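Local coordinates for protein alpha-glucosidase YIHQ (Escherichia coli, PDB 5AEG) that hydrolyses sulfoquinovosyl diacylglycerides and simple sulfoquinovosides to release sulfoquinovose, as a retaining-type family 31 glycoside hydrolase of sulfolipid breakdown, at residues Asp49-Asn54 with Lys170-Gly175; Pro125-Tyr130 with Ser189-Tyr194; Phe565-Pro570 with Ala669-Ser674. All coordinates share one frame; numbering follows the deposited sequence.

Contact 1 of 3, residues Asp49-Asn54 with Lys170-Gly175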
ATOM      1  N   ASP A  49      13.234  -0.912  19.311  1.00 28.36           N
ATOM      2  CA  ASP A  49      13.069   0.470  19.801  1.00 28.45           C
ATOM      3  C   ASP A  49      12.043   1.110  18.884  1.00 29.90           C
ATOM      4  O   ASP A  49      12.326   1.231  17.678  1.00 30.89           O
ATOM      5  CB  ASP A  49      14.397   1.211  19.758  1.00 32.26           C
ATOM      6  CG  ASP A  49      15.417   0.615  20.703  1.00 41.93           C
ATOM      7  OD1 ASP A  49      15.129   0.507  21.904  1.00 46.49           O
ATOM      8  OD2 ASP A  49      16.454   0.168  20.211  1.00 45.38           O
ATOM      9  N   MET A  50      10.861   1.421  19.440  1.00 30.77           N
ATOM     10  CA  MET A  50       9.721   1.839  18.656  1.00 31.67           C
ATOM     11  C   MET A  50       9.887   3.182  17.939  1.00 32.06           C
ATOM     12  O   MET A  50       9.380   3.375  16.769  1.00 30.96           O
ATOM     13  CB  MET A  50       8.514   1.909  19.527  1.00 30.93           C
ATOM     14  CG  MET A  50       8.213   0.539  20.111  1.00 35.37           C
ATOM     15  SD  MET A  50       6.557   0.332  20.768  1.00 36.00           S
ATOM     16  CE  MET A  50       6.681   1.324  22.309  1.00 41.16           C
ATOM     17  N   PHE A  51      10.567   4.128  18.603  1.00 30.06           N
ATOM     18  CA  PHE A  51      10.678   5.508  18.098  1.00 31.84           C
ATOM     19  C   PHE A  51       9.358   6.081  17.526  1.00 32.39           C
ATOM     20  O   PHE A  51       9.288   6.581  16.342  1.00 26.61           O
ATOM     21  CB  PHE A  51      11.789   5.543  17.027  1.00 34.31           C
ATOM     22  CG  PHE A  51      13.163   5.354  17.553  1.00 33.98           C
ATOM     23  CD1 PHE A  51      13.718   6.344  18.395  1.00 38.65           C
ATOM     24  CD2 PHE A  51      13.940   4.239  17.229  1.00 37.33           C
ATOM     25  CE1 PHE A  51      14.992   6.191  18.878  1.00 35.46           C
ATOM     26  CE2 PHE A  51      15.250   4.092  17.713  1.00 37.28           C
ATOM     27  CZ  PHE A  51      15.768   5.066  18.540  1.00 35.78           C
ATOM     28  N   ARG A  52       8.257   5.940  18.269  1.00 29.12           N
ATOM     29  CA  ARG A  52       6.965   6.535  17.817  1.00 30.52           C
ATOM     30  C   ARG A  52       6.494   6.031  16.438  1.00 30.08           C
ATOM     31  O   ARG A  52       5.729   6.696  15.725  1.00 26.31           O
ATOM     32  CB  ARG A  52       7.013   8.018  17.842  1.00 40.06           C
ATOM     33  CG  ARG A  52       7.766   8.484  19.101  1.00 58.56           C
ATOM     34  CD  ARG A  52       7.915   9.988  19.225  1.00 71.35           C
ATOM     35  NE  ARG A  52       6.674  10.614  19.640  1.00 81.78           N
ATOM     36  CZ  ARG A  52       6.385  11.909  19.530  1.00 87.16           C
ATOM     37  NH1 ARG A  52       7.233  12.791  18.991  1.00 84.62           N
ATOM     38  NH2 ARG A  52       5.210  12.316  19.955  1.00 83.46           N
ATOM     39  N   GLY A  53       6.918   4.817  16.105  1.00 29.47           N
ATOM     40  CA  GLY A  53       6.492   4.215  14.817  1.00 28.73           C
ATOM     41  C   GLY A  53       7.571   4.092  13.834  1.00 24.65           C
ATOM     42  O   GLY A  53       7.382   3.383  12.845  1.00 22.37           O
ATOM     43  N   ASN A  54       8.702   4.761  14.087  1.00 20.58           N
ATOM     44  CA  ASN A  54       9.901   4.629  13.280  1.00 23.74           C
ATOM     45  C   ASN A  54      10.837   3.483  13.751  1.00 27.84           C
ATOM     46  O   ASN A  54      12.041   3.679  14.127  1.00 27.35           O
ATOM     47  CB  ASN A  54      10.646   5.926  13.201  1.00 23.83           C
ATOM     48  CG  ASN A  54       9.841   7.019  12.547  1.00 23.82           C
ATOM     49  OD1 ASN A  54       9.519   6.961  11.401  1.00 23.96           O
ATOM     50  ND2 ASN A  54       9.546   8.027  13.293  1.00 25.70           N
ATOM     51  N   LYS A 170      16.398  13.080  14.588  1.00 38.50           N
ATOM     52  CA  LYS A 170      15.213  13.273  15.423  1.00 43.30           C
ATOM     53  C   LYS A 170      14.397  11.951  15.311  1.00 38.19           C
ATOM     54  O   LYS A 170      13.685  11.723  14.399  1.00 42.93           O
ATOM     55  CB  LYS A 170      14.535  14.460  14.735  1.00 50.37           C
ATOM     56  CG  LYS A 170      13.312  15.064  15.366  1.00 62.60           C
ATOM     57  CD  LYS A 170      12.648  16.058  14.389  1.00 69.46           C
ATOM     58  CE  LYS A 170      11.748  15.370  13.359  1.00 79.03           C
ATOM     59  NZ  LYS A 170      10.580  16.193  12.884  1.00 84.08           N
ATOM     60  N   GLU A 171      14.513  11.044  16.236  1.00 43.58           N
ATOM     61  CA  GLU A 171      13.556   9.904  16.303  1.00 43.19           C
ATOM     62  C   GLU A 171      13.599   8.903  15.173  1.00 32.29           C
ATOM     63  O   GLU A 171      12.614   8.275  14.895  1.00 29.02           O
ATOM     64  CB  GLU A 171      12.118  10.386  16.523  1.00 50.18           C
ATOM     65  CG  GLU A 171      11.956  11.119  17.849  1.00 60.75           C
ATOM     66  CD  GLU A 171      11.364  10.280  18.993  1.00 74.30           C
ATOM     67  OE1 GLU A 171      11.678   9.067  19.169  1.00 71.91           O
ATOM     68  OE2 GLU A 171      10.571  10.885  19.746  1.00 78.84           O
ATOM     69  N   ASN A 172      14.766   8.724  14.602  1.00 25.24           N
ATOM     70  CA  ASN A 172      15.066   7.621  13.707  1.00 24.72           C
ATOM     71  C   ASN A 172      14.067   7.665  12.547  1.00 24.27           C
ATOM     72  O   ASN A 172      13.627   6.606  12.045  1.00 25.53           O
ATOM     73  CB  ASN A 172      14.909   6.275  14.450  1.00 23.58           C
ATOM     74  CG  ASN A 172      15.579   5.173  13.737  1.00 26.15           C
ATOM     75  OD1 ASN A 172      16.697   5.349  13.289  1.00 29.01           O
ATOM     76  ND2 ASN A 172      14.951   4.004  13.630  1.00 28.77           N
ATOM     77  N   ALA A 173      13.714   8.875  12.117  1.00 23.42           N
ATOM     78  CA  ALA A 173      12.590   9.042  11.155  1.00 19.56           C
ATOM     79  C   ALA A 173      12.949   9.014   9.672  1.00 18.81           C
ATOM     80  O   ALA A 173      11.995   9.084   8.816  1.00 21.63           O
ATOM     81  CB  ALA A 173      11.805  10.290  11.493  1.00 21.79           C
ATOM     82  N   GLY A 174      14.218   8.918   9.344  1.00 19.46           N
ATOM     83  CA  GLY A 174      14.676   8.982   7.934  1.00 20.20           C
ATOM     84  C   GLY A 174      14.224   7.714   7.193  1.00 22.22           C
ATOM     85  O   GLY A 174      13.897   7.768   5.998  1.00 19.10           O
ATOM     86  N   GLY A 175      14.279   6.550   7.887  1.00 22.51           N
ATOM     87  CA  GLY A 175      13.971   5.271   7.236  1.00 20.14           C
ATOM     88  C   GLY A 175      15.014   4.809   6.262  1.00 21.91           C
ATOM     89  O   GLY A 175      16.155   5.302   6.222  1.00 19.63           O
TER
HETATM   90  O   HOH W   1       9.380   8.703   9.445  1.00 24.26           O
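Phe51 and Asn172 meet at about a right angle, with the CB of Asn172 over one face of the ring. This is a CH-pi contact: Asn172 CB lies 3.8 Å from the centroid of the Phe51 ring. The touch is off centre, toward CD2 and CG. Asn172 has CG anti to the backbone N (chi1 -163°), which carries its amide past the ring to the backbone of Asn54. There Asn172 ND2 donates to Asn54 O at 3.0 Å, with an N-H...O angle of 161°, and the oxygen lies close to the amide plane. The carboxylate of Glu171 reaches the edge of the same ring, where OE1 is 3.5 Å from Phe51 CD1 and the two planes are nearly perpendicular. Arg52 NE and Glu171 OE2 make at most a long salt bridge, and the place of OE2 is doubtful. Water 1 donates to Asn54 OD1 and to Ala173 O. Replacing Phe51 by an alanine would probably leave Asn172 CB without its aromatic surface and open a gap beside the Glu171 carboxylate. Loop 49-54 connects strands 39-49 and 56-74, and loop 170-175 follows helix 162-169. The Asn54 side chain is about 7 Å from that of Asp472, the inferred proton donor. A directional side-chain-to-backbone hydrogen bond, a shared water and a packed ring join the loops; the doubtful charge pair adds little that is sure.

Contact 2 of 3, residues Pro125-Tyr130 with Ser189-Tyr194; sequences PEDHIY and STQKYY
Asp127 OD2 is gripped by several donors. Gln191 NE2 reaches Asp127 OD2 at 2.7 Å with an N-H...O angle of 166°, on the syn lone pair. Water 2 also donates to it and links it to Ser189 OG. A third bond comes from Gln124 N. The carboxylate and the Gln191 amide are turned 58° apart, yet OD2 stays close to the amide plane. Water 3 donates to the other oxygen, Asp127 OD1, and bridges to Thr190 OG1. The same hydroxyl accepts from the backbone, with His128 N 2.9 Å from Thr190 OG1. Thr190 places OG1 between its backbone N and carbonyl carbon (chi1 56°), which turns CG2 toward the Tyr130 ring. Thr190 CG2 meets the edge of the ring, 3.7 Å from Tyr130 CE2. Thr190 N returns a bond to His128 O, at 3.0 Å. Ile129 and Ser189 form an antiparallel non-hydrogen-bonded pair, and Ile129 CD1 packs 3.8 Å from Ser189 CA. Ser189 OG accepts from Gln191 N at 3.0 Å, an ST turn that starts the bend between strands 186-189 and 193-197. Asp140 takes the His128 ND1 bond, and Tyr130 OH bonds to Tyr601 O. Both segments belong to the N-terminal galactose mutarotase-like domain, where strand 129-133 pairs with strand 186-189. Side chains and water thus continue the strand pairing into the turn, and the carboxylate is well supplied with donors, which would probably favour its charged form.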
ATOM      1  N   PRO A 125      19.562 -17.529 -11.175  1.00 27.10           N
ATOM      2  CA  PRO A 125      20.143 -16.216 -11.170  1.00 27.79           C
ATOM      3  C   PRO A 125      19.382 -15.169 -11.981  1.00 29.33           C
ATOM      4  O   PRO A 125      19.399 -14.037 -11.593  1.00 29.25           O
ATOM      5  CB  PRO A 125      21.541 -16.432 -11.764  1.00 28.74           C
ATOM      6  CG  PRO A 125      21.857 -17.828 -11.352  1.00 29.70           C
ATOM      7  CD  PRO A 125      20.581 -18.550 -11.541  1.00 31.88           C
ATOM      8  N   GLU A 126      18.744 -15.557 -13.074  1.00 29.16           N
ATOM      9  CA  GLU A 126      17.986 -14.608 -13.936  1.00 34.88           C
ATOM     10  C   GLU A 126      16.582 -14.192 -13.421  1.00 30.12           C
ATOM     11  O   GLU A 126      15.948 -13.293 -13.979  1.00 27.89           O
ATOM     12  CB  GLU A 126      17.796 -15.180 -15.341  1.00 34.71           C
ATOM     13  CG  GLU A 126      16.992 -16.442 -15.368  1.00 36.56           C
ATOM     14  CD  GLU A 126      17.874 -17.757 -15.268  1.00 44.62           C
ATOM     15  OE1 GLU A 126      19.055 -17.768 -14.775  1.00 35.41           O
ATOM     16  OE2 GLU A 126      17.348 -18.788 -15.699  1.00 44.60           O
ATOM     17  N   ASP A 127      16.077 -14.832 -12.379  1.00 24.92           N
ATOM     18  CA  ASP A 127      14.726 -14.580 -11.987  1.00 23.69           C
ATOM     19  C   ASP A 127      14.587 -13.126 -11.453  1.00 21.31           C
ATOM     20  O   ASP A 127      15.461 -12.650 -10.754  1.00 22.69           O
ATOM     21  CB  ASP A 127      14.283 -15.527 -10.870  1.00 25.15           C
ATOM     22  CG  ASP A 127      14.267 -17.000 -11.278  1.00 29.05           C
ATOM     23  OD1 ASP A 127      14.187 -17.312 -12.487  1.00 27.07           O
ATOM     24  OD2 ASP A 127      14.205 -17.840 -10.356  1.00 24.22           O
ATOM     25  N   HIS A 128      13.459 -12.490 -11.730  1.00 22.66           N
ATOM     26  CA  HIS A 128      13.053 -11.276 -10.995  1.00 22.06           C
ATOM     27  C   HIS A 128      11.998 -11.621 -10.011  1.00 20.79           C
ATOM     28  O   HIS A 128      11.290 -12.656 -10.122  1.00 20.86           O
ATOM     29  CB  HIS A 128      12.556 -10.161 -11.981  1.00 22.31           C
ATOM     30  CG  HIS A 128      13.513  -9.889 -13.085  1.00 24.27           C
ATOM     31  ND1 HIS A 128      14.585  -9.028 -12.961  1.00 28.21           N
ATOM     32  CD2 HIS A 128      13.609 -10.421 -14.347  1.00 27.32           C
ATOM     33  CE1 HIS A 128      15.265  -8.978 -14.110  1.00 27.24           C
ATOM     34  NE2 HIS A 128      14.710  -9.834 -14.951  1.00 28.52           N
ATOM     35  N   ILE A 129      11.766 -10.687  -9.064  1.00 21.31           N
ATOM     36  CA  ILE A 129      10.862 -10.911  -7.994  1.00 19.18           C
ATOM     37  C   ILE A 129      10.076  -9.591  -7.762  1.00 18.63           C
ATOM     38  O   ILE A 129      10.699  -8.509  -7.695  1.00 20.44           O
ATOM     39  CB  ILE A 129      11.635 -11.267  -6.718  1.00 22.87           C
ATOM     40  CG1 ILE A 129      12.373 -12.647  -6.786  1.00 25.73           C
ATOM     41  CG2 ILE A 129      10.710 -11.301  -5.534  1.00 21.58           C
ATOM     42  CD1 ILE A 129      11.383 -13.816  -6.845  1.00 24.85           C
ATOM     43  N   TYR A 130       8.789  -9.708  -7.616  1.00 18.81           N
ATOM     44  CA  TYR A 130       7.931  -8.541  -7.444  1.00 21.29           C
ATOM     45  C   TYR A 130       6.978  -8.783  -6.279  1.00 18.96           C
ATOM     46  O   TYR A 130       6.661  -9.939  -5.906  1.00 21.63           O
ATOM     47  CB  TYR A 130       7.108  -8.293  -8.721  1.00 18.43           C
ATOM     48  CG  TYR A 130       7.946  -8.166  -9.900  1.00 19.19           C
ATOM     49  CD1 TYR A 130       8.597  -6.986 -10.215  1.00 20.78           C
ATOM     50  CD2 TYR A 130       8.157  -9.270 -10.729  1.00 21.73           C
ATOM     51  CE1 TYR A 130       9.470  -6.900 -11.305  1.00 22.73           C
ATOM     52  CE2 TYR A 130       8.987  -9.203 -11.829  1.00 21.58           C
ATOM     53  CZ  TYR A 130       9.673  -8.033 -12.108  1.00 23.43           C
ATOM     54  OH  TYR A 130      10.493  -7.911 -13.167  1.00 23.56           O
ATOM     55  N   SER A 189       7.424 -14.548  -8.624  1.00 18.91           N
ATOM     56  CA  SER A 189       8.673 -14.794  -9.308  1.00 18.07           C
ATOM     57  C   SER A 189       8.416 -14.863 -10.845  1.00 18.61           C
ATOM     58  O   SER A 189       7.333 -15.305 -11.274  1.00 22.05           O
ATOM     59  CB  SER A 189       9.184 -16.226  -8.897  1.00 21.93           C
ATOM     60  OG  SER A 189      10.267 -16.611  -9.781  1.00 20.25           O
ATOM     61  N   THR A 190       9.457 -14.556 -11.602  1.00 20.11           N
ATOM     62  CA  THR A 190       9.388 -14.723 -13.067  1.00 22.44           C
ATOM     63  C   THR A 190       9.441 -16.196 -13.538  1.00 26.86           C
ATOM     64  O   THR A 190       9.320 -16.405 -14.727  1.00 22.44           O
ATOM     65  CB  THR A 190      10.358 -13.843 -13.807  1.00 22.07           C
ATOM     66  OG1 THR A 190      11.699 -14.032 -13.382  1.00 25.00           O
ATOM     67  CG2 THR A 190       9.932 -12.324 -13.634  1.00 24.65           C
ATOM     68  N   GLN A 191       9.591 -17.168 -12.612  1.00 22.82           N
ATOM     69  CA  GLN A 191       9.217 -18.599 -12.913  1.00 25.60           C
ATOM     70  C   GLN A 191       7.725 -18.786 -12.929  1.00 25.45           C
ATOM     71  O   GLN A 191       7.230 -19.877 -13.020  1.00 26.65           O
ATOM     72  CB  GLN A 191       9.893 -19.488 -11.894  1.00 26.81           C
ATOM     73  CG  GLN A 191      11.410 -19.424 -12.022  1.00 27.28           C
ATOM     74  CD  GLN A 191      12.133 -20.600 -11.326  1.00 30.56           C
ATOM     75  OE1 GLN A 191      11.658 -21.692 -11.314  1.00 28.01           O
ATOM     76  NE2 GLN A 191      13.249 -20.321 -10.699  1.00 28.16           N
ATOM     77  N   LYS A 192       6.956 -17.675 -12.772  1.00 24.57           N
ATOM     78  CA  LYS A 192       5.536 -17.624 -12.870  1.00 22.77           C
ATOM     79  C   LYS A 192       4.805 -18.414 -11.773  1.00 23.96           C
ATOM     80  O   LYS A 192       3.985 -19.337 -12.025  1.00 26.82           O
ATOM     81  CB  LYS A 192       5.056 -17.972 -14.302  1.00 27.24           C
ATOM     82  CG  LYS A 192       5.344 -16.863 -15.284  1.00 27.03           C
ATOM     83  CD  LYS A 192       4.807 -17.192 -16.682  1.00 30.39           C
ATOM     84  CE  LYS A 192       5.098 -16.073 -17.661  1.00 34.61           C
ATOM     85  NZ  LYS A 192       4.500 -16.455 -18.978  1.00 32.87           N
ATOM     86  N   TYR A 193       5.154 -18.092 -10.523  1.00 21.81           N
ATOM     87  CA  TYR A 193       4.431 -18.568  -9.391  1.00 21.55           C
ATOM     88  C   TYR A 193       4.361 -17.408  -8.410  1.00 22.91           C
ATOM     89  O   TYR A 193       5.159 -16.468  -8.517  1.00 22.27           O
ATOM     90  CB  TYR A 193       5.091 -19.755  -8.733  1.00 22.80           C
ATOM     91  CG  TYR A 193       6.423 -19.518  -8.051  1.00 20.62           C
ATOM     92  CD1 TYR A 193       6.479 -19.014  -6.742  1.00 22.09           C
ATOM     93  CD2 TYR A 193       7.623 -19.819  -8.662  1.00 21.14           C
ATOM     94  CE1 TYR A 193       7.713 -18.818  -6.104  1.00 23.56           C
ATOM     95  CE2 TYR A 193       8.849 -19.672  -8.008  1.00 23.38           C
ATOM     96  CZ  TYR A 193       8.858 -19.130  -6.690  1.00 25.06           C
ATOM     97  OH  TYR A 193      10.083 -18.882  -6.031  1.00 24.00           O
ATOM     98  N   TYR A 194       3.489 -17.549  -7.458  1.00 23.47           N
ATOM     99  CA  TYR A 194       3.505 -16.659  -6.278  1.00 20.95           C
ATOM    100  C   TYR A 194       3.718 -17.504  -5.091  1.00 25.18           C
ATOM    101  O   TYR A 194       3.332 -18.704  -5.080  1.00 24.88           O
ATOM    102  CB  TYR A 194       2.165 -15.914  -6.118  1.00 19.17           C
ATOM    103  CG  TYR A 194       0.875 -16.681  -5.698  1.00 22.19           C
ATOM    104  CD1 TYR A 194       0.700 -17.171  -4.409  1.00 27.91           C
ATOM    105  CD2 TYR A 194      -0.188 -16.875  -6.586  1.00 23.23           C
ATOM    106  CE1 TYR A 194      -0.448 -17.882  -4.061  1.00 31.15           C
ATOM    107  CE2 TYR A 194      -1.345 -17.581  -6.214  1.00 25.82           C
ATOM    108  CZ  TYR A 194      -1.450 -18.111  -4.962  1.00 28.15           C
ATOM    109  OH  TYR A 194      -2.561 -18.816  -4.501  1.00 30.32           O
TER
HETATM  110  O   HOH W   2      12.449 -17.597  -8.393  1.00 23.56           O
HETATM  111  O   HOH W   3      12.925 -16.130 -14.546  1.00 25.04           O

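Contact 3 of 3, residues Phe565-Pro570 with Ala669-Ser674; sequences FTTLKP and AALFAS
Segment 565-570 passes from helix 552-567 into helix 569-582, and helix 669-673 lies beside this junction with the CA atoms of Leu568 and Leu671 7.6 Å apart. Leu671 points toward the junction and makes contacts with both Thr567 and Pro570. Its CG stands anti to the backbone N (chi1 -176°), which sends both methyls toward the junction. Leu671 CD1 comes to 3.7 Å from Thr567 CG2, and the two side chains run past each other in opposite directions. Leu671 CD1 also lies 3.5 Å from the backbone oxygen Thr567 O. The other branch turns to the proline, with Leu671 CD2 4.1 Å from Pro570 CG. Leu568 and Phe672 cross at about a right angle. Leu568 CD2 approaches Phe672 CE1 to 3.8 Å, obliquely to the ring. Ile613 of strand 613-615 touches both of these side chains, and Tyr571 meets the Phe672 ring edge-to-face. Thr567 CG2 is also 3.9 Å from Ser674 OG. That hydroxyl donates within its own segment: Ser674 OG to Leu671 O is 2.7 Å, in the carbonyl plane on a lone pair. Thr567 OG1 likewise bonds to Thr563 O in its own helix. Both hydroxyls are thus paired with backbone carbonyls on their own side. The union of the barrel-side helices with the C-terminal helix rests on methyl, ring and proline contacts, held by shape rather than by charge.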
ATOM      1  N   PHE A 565      -8.908  13.863 -17.067  1.00 21.22           N
ATOM      2  CA  PHE A 565      -9.219  12.718 -16.243  1.00 21.48           C
ATOM      3  C   PHE A 565     -10.684  12.301 -16.471  1.00 22.05           C
ATOM      4  O   PHE A 565     -11.018  11.093 -16.617  1.00 20.68           O
ATOM      5  CB  PHE A 565      -8.976  13.098 -14.731  1.00 20.48           C
ATOM      6  CG  PHE A 565      -9.489  12.092 -13.759  1.00 19.66           C
ATOM      7  CD1 PHE A 565      -8.785  10.929 -13.551  1.00 20.25           C
ATOM      8  CD2 PHE A 565     -10.586  12.366 -12.976  1.00 19.03           C
ATOM      9  CE1 PHE A 565      -9.221  10.011 -12.595  1.00 19.88           C
ATOM     10  CE2 PHE A 565     -11.028  11.500 -11.998  1.00 18.96           C
ATOM     11  CZ  PHE A 565     -10.343  10.272 -11.825  1.00 20.55           C
ATOM     12  N   THR A 566     -11.585  13.259 -16.468  1.00 19.65           N
ATOM     13  CA  THR A 566     -13.019  12.956 -16.599  1.00 20.46           C
ATOM     14  C   THR A 566     -13.348  12.410 -18.019  1.00 21.57           C
ATOM     15  O   THR A 566     -14.194  11.549 -18.148  1.00 20.80           O
ATOM     16  CB  THR A 566     -13.970  14.127 -16.261  1.00 23.06           C
ATOM     17  OG1 THR A 566     -13.646  15.268 -17.057  1.00 20.37           O
ATOM     18  CG2 THR A 566     -13.851  14.456 -14.778  1.00 24.78           C
ATOM     19  N   THR A 567     -12.592  12.837 -19.019  1.00 23.04           N
ATOM     20  CA  THR A 567     -12.763  12.305 -20.369  1.00 24.97           C
ATOM     21  C   THR A 567     -12.472  10.781 -20.426  1.00 25.85           C
ATOM     22  O   THR A 567     -13.156  10.008 -21.137  1.00 25.99           O
ATOM     23  CB  THR A 567     -11.901  13.019 -21.350  1.00 26.92           C
ATOM     24  OG1 THR A 567     -12.218  14.423 -21.351  1.00 24.95           O
ATOM     25  CG2 THR A 567     -12.097  12.439 -22.809  1.00 25.52           C
ATOM     26  N   LEU A 568     -11.491  10.334 -19.621  1.00 21.07           N
ATOM     27  CA  LEU A 568     -11.191   8.927 -19.516  1.00 22.72           C
ATOM     28  C   LEU A 568     -12.161   8.082 -18.749  1.00 21.76           C
ATOM     29  O   LEU A 568     -11.985   6.843 -18.751  1.00 22.11           O
ATOM     30  CB  LEU A 568      -9.792   8.739 -18.921  1.00 24.34           C
ATOM     31  CG  LEU A 568      -8.625   9.337 -19.683  1.00 25.39           C
ATOM     32  CD1 LEU A 568      -7.403   9.157 -18.820  1.00 31.64           C
ATOM     33  CD2 LEU A 568      -8.412   8.576 -20.963  1.00 25.26           C
ATOM     34  N   LYS A 569     -13.177   8.669 -18.092  1.00 21.19           N
ATOM     35  CA  LYS A 569     -14.096   7.944 -17.253  1.00 21.92           C
ATOM     36  C   LYS A 569     -14.512   6.540 -17.739  1.00 23.91           C
ATOM     37  O   LYS A 569     -14.413   5.567 -16.985  1.00 23.74           O
ATOM     38  CB  LYS A 569     -15.297   8.756 -16.860  1.00 22.41           C
ATOM     39  CG  LYS A 569     -16.416   8.030 -16.137  1.00 22.54           C
ATOM     40  CD  LYS A 569     -17.498   8.961 -15.619  1.00 24.53           C
ATOM     41  CE  LYS A 569     -18.457   8.223 -14.714  1.00 23.59           C
ATOM     42  NZ  LYS A 569     -19.493   9.190 -14.332  1.00 25.63           N
ATOM     43  N   PRO A 570     -15.005   6.433 -18.981  1.00 24.27           N
ATOM     44  CA  PRO A 570     -15.548   5.111 -19.332  1.00 24.06           C
ATOM     45  C   PRO A 570     -14.446   4.071 -19.466  1.00 20.97           C
ATOM     46  O   PRO A 570     -14.660   2.895 -19.175  1.00 23.51           O
ATOM     47  CB  PRO A 570     -16.305   5.377 -20.688  1.00 25.47           C
ATOM     48  CG  PRO A 570     -15.663   6.600 -21.180  1.00 27.72           C
ATOM     49  CD  PRO A 570     -15.335   7.446 -19.991  1.00 23.43           C
ATOM     50  N   ALA A 669      -9.413   4.180 -29.243  1.00 29.00           N
ATOM     51  CA  ALA A 669      -8.563   5.166 -29.891  1.00 25.00           C
ATOM     52  C   ALA A 669      -9.263   6.472 -30.203  1.00 26.68           C
ATOM     53  O   ALA A 669      -8.635   7.514 -30.102  1.00 27.01           O
ATOM     54  CB  ALA A 669      -7.917   4.653 -31.168  1.00 27.25           C
ATOM     55  N   ALA A 670     -10.529   6.439 -30.584  1.00 25.94           N
ATOM     56  CA  ALA A 670     -11.215   7.693 -30.848  1.00 29.94           C
ATOM     57  C   ALA A 670     -11.334   8.538 -29.542  1.00 31.15           C
ATOM     58  O   ALA A 670     -11.132   9.731 -29.578  1.00 28.72           O
ATOM     59  CB  ALA A 670     -12.569   7.476 -31.438  1.00 29.27           C
ATOM     60  N   LEU A 671     -11.632   7.912 -28.403  1.00 30.27           N
ATOM     61  CA  LEU A 671     -11.675   8.663 -27.092  1.00 27.60           C
ATOM     62  C   LEU A 671     -10.277   9.282 -26.857  1.00 28.16           C
ATOM     63  O   LEU A 671     -10.169  10.427 -26.570  1.00 25.57           O
ATOM     64  CB  LEU A 671     -12.047   7.750 -25.933  1.00 29.47           C
ATOM     65  CG  LEU A 671     -12.208   8.454 -24.567  1.00 30.16           C
ATOM     66  CD1 LEU A 671     -13.343   9.452 -24.605  1.00 32.99           C
ATOM     67  CD2 LEU A 671     -12.488   7.401 -23.575  1.00 28.16           C
ATOM     68  N   PHE A 672      -9.216   8.522 -27.047  1.00 27.13           N
ATOM     69  CA  PHE A 672      -7.874   9.015 -26.756  1.00 26.42           C
ATOM     70  C   PHE A 672      -7.426  10.089 -27.725  1.00 30.15           C
ATOM     71  O   PHE A 672      -6.750  11.016 -27.330  1.00 27.06           O
ATOM     72  CB  PHE A 672      -6.838   7.893 -26.713  1.00 27.01           C
ATOM     73  CG  PHE A 672      -7.172   6.760 -25.757  1.00 26.06           C
ATOM     74  CD1 PHE A 672      -7.889   6.978 -24.612  1.00 24.58           C
ATOM     75  CD2 PHE A 672      -6.784   5.452 -26.060  1.00 24.54           C
ATOM     76  CE1 PHE A 672      -8.179   5.952 -23.742  1.00 24.24           C
ATOM     77  CE2 PHE A 672      -7.059   4.405 -25.179  1.00 25.00           C
ATOM     78  CZ  PHE A 672      -7.731   4.661 -24.014  1.00 22.94           C
ATOM     79  N   ALA A 673      -7.841  10.003 -28.984  1.00 29.59           N
ATOM     80  CA  ALA A 673      -7.499  11.042 -29.912  1.00 28.40           C
ATOM     81  C   ALA A 673      -8.158  12.437 -29.548  1.00 25.67           C
ATOM     82  O   ALA A 673      -7.669  13.489 -29.902  1.00 28.31           O
ATOM     83  CB  ALA A 673      -7.926  10.616 -31.330  1.00 30.84           C
ATOM     84  N   SER A 674      -9.231  12.402 -28.857  1.00 26.01           N
ATOM     85  CA  SER A 674      -9.946  13.596 -28.432  1.00 28.03           C
ATOM     86  C   SER A 674      -9.244  14.376 -27.291  1.00 32.59           C
ATOM     87  O   SER A 674      -9.510  15.545 -27.095  1.00 33.92           O
ATOM     88  CB  SER A 674     -11.350  13.214 -28.015  1.00 28.93           C
ATOM     89  OG  SER A 674     -11.497  12.752 -26.670  1.00 28.35           O
TER

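How the contacts relate
Contact 1 is a surface contact, while contacts 2 and 3 are partly buried. Their centres lie about 33 to 44 Å apart and none touches another. Contacts 1 and 2 both involve the beta-rich N-terminal part of the chain, and their segments alternate along the sequence. Contact 1 joins loops beside the active site; contact 2 lies at the start of strand 129-133 and the turn before strand 193-197. Contact 3 follows both in sequence and packs helices on the opposite side of the chain's centre from contact 1. Water bridges serve contacts 1 and 2, with backbone pairing added in contact 2. Contact 3 is mainly apolar packing.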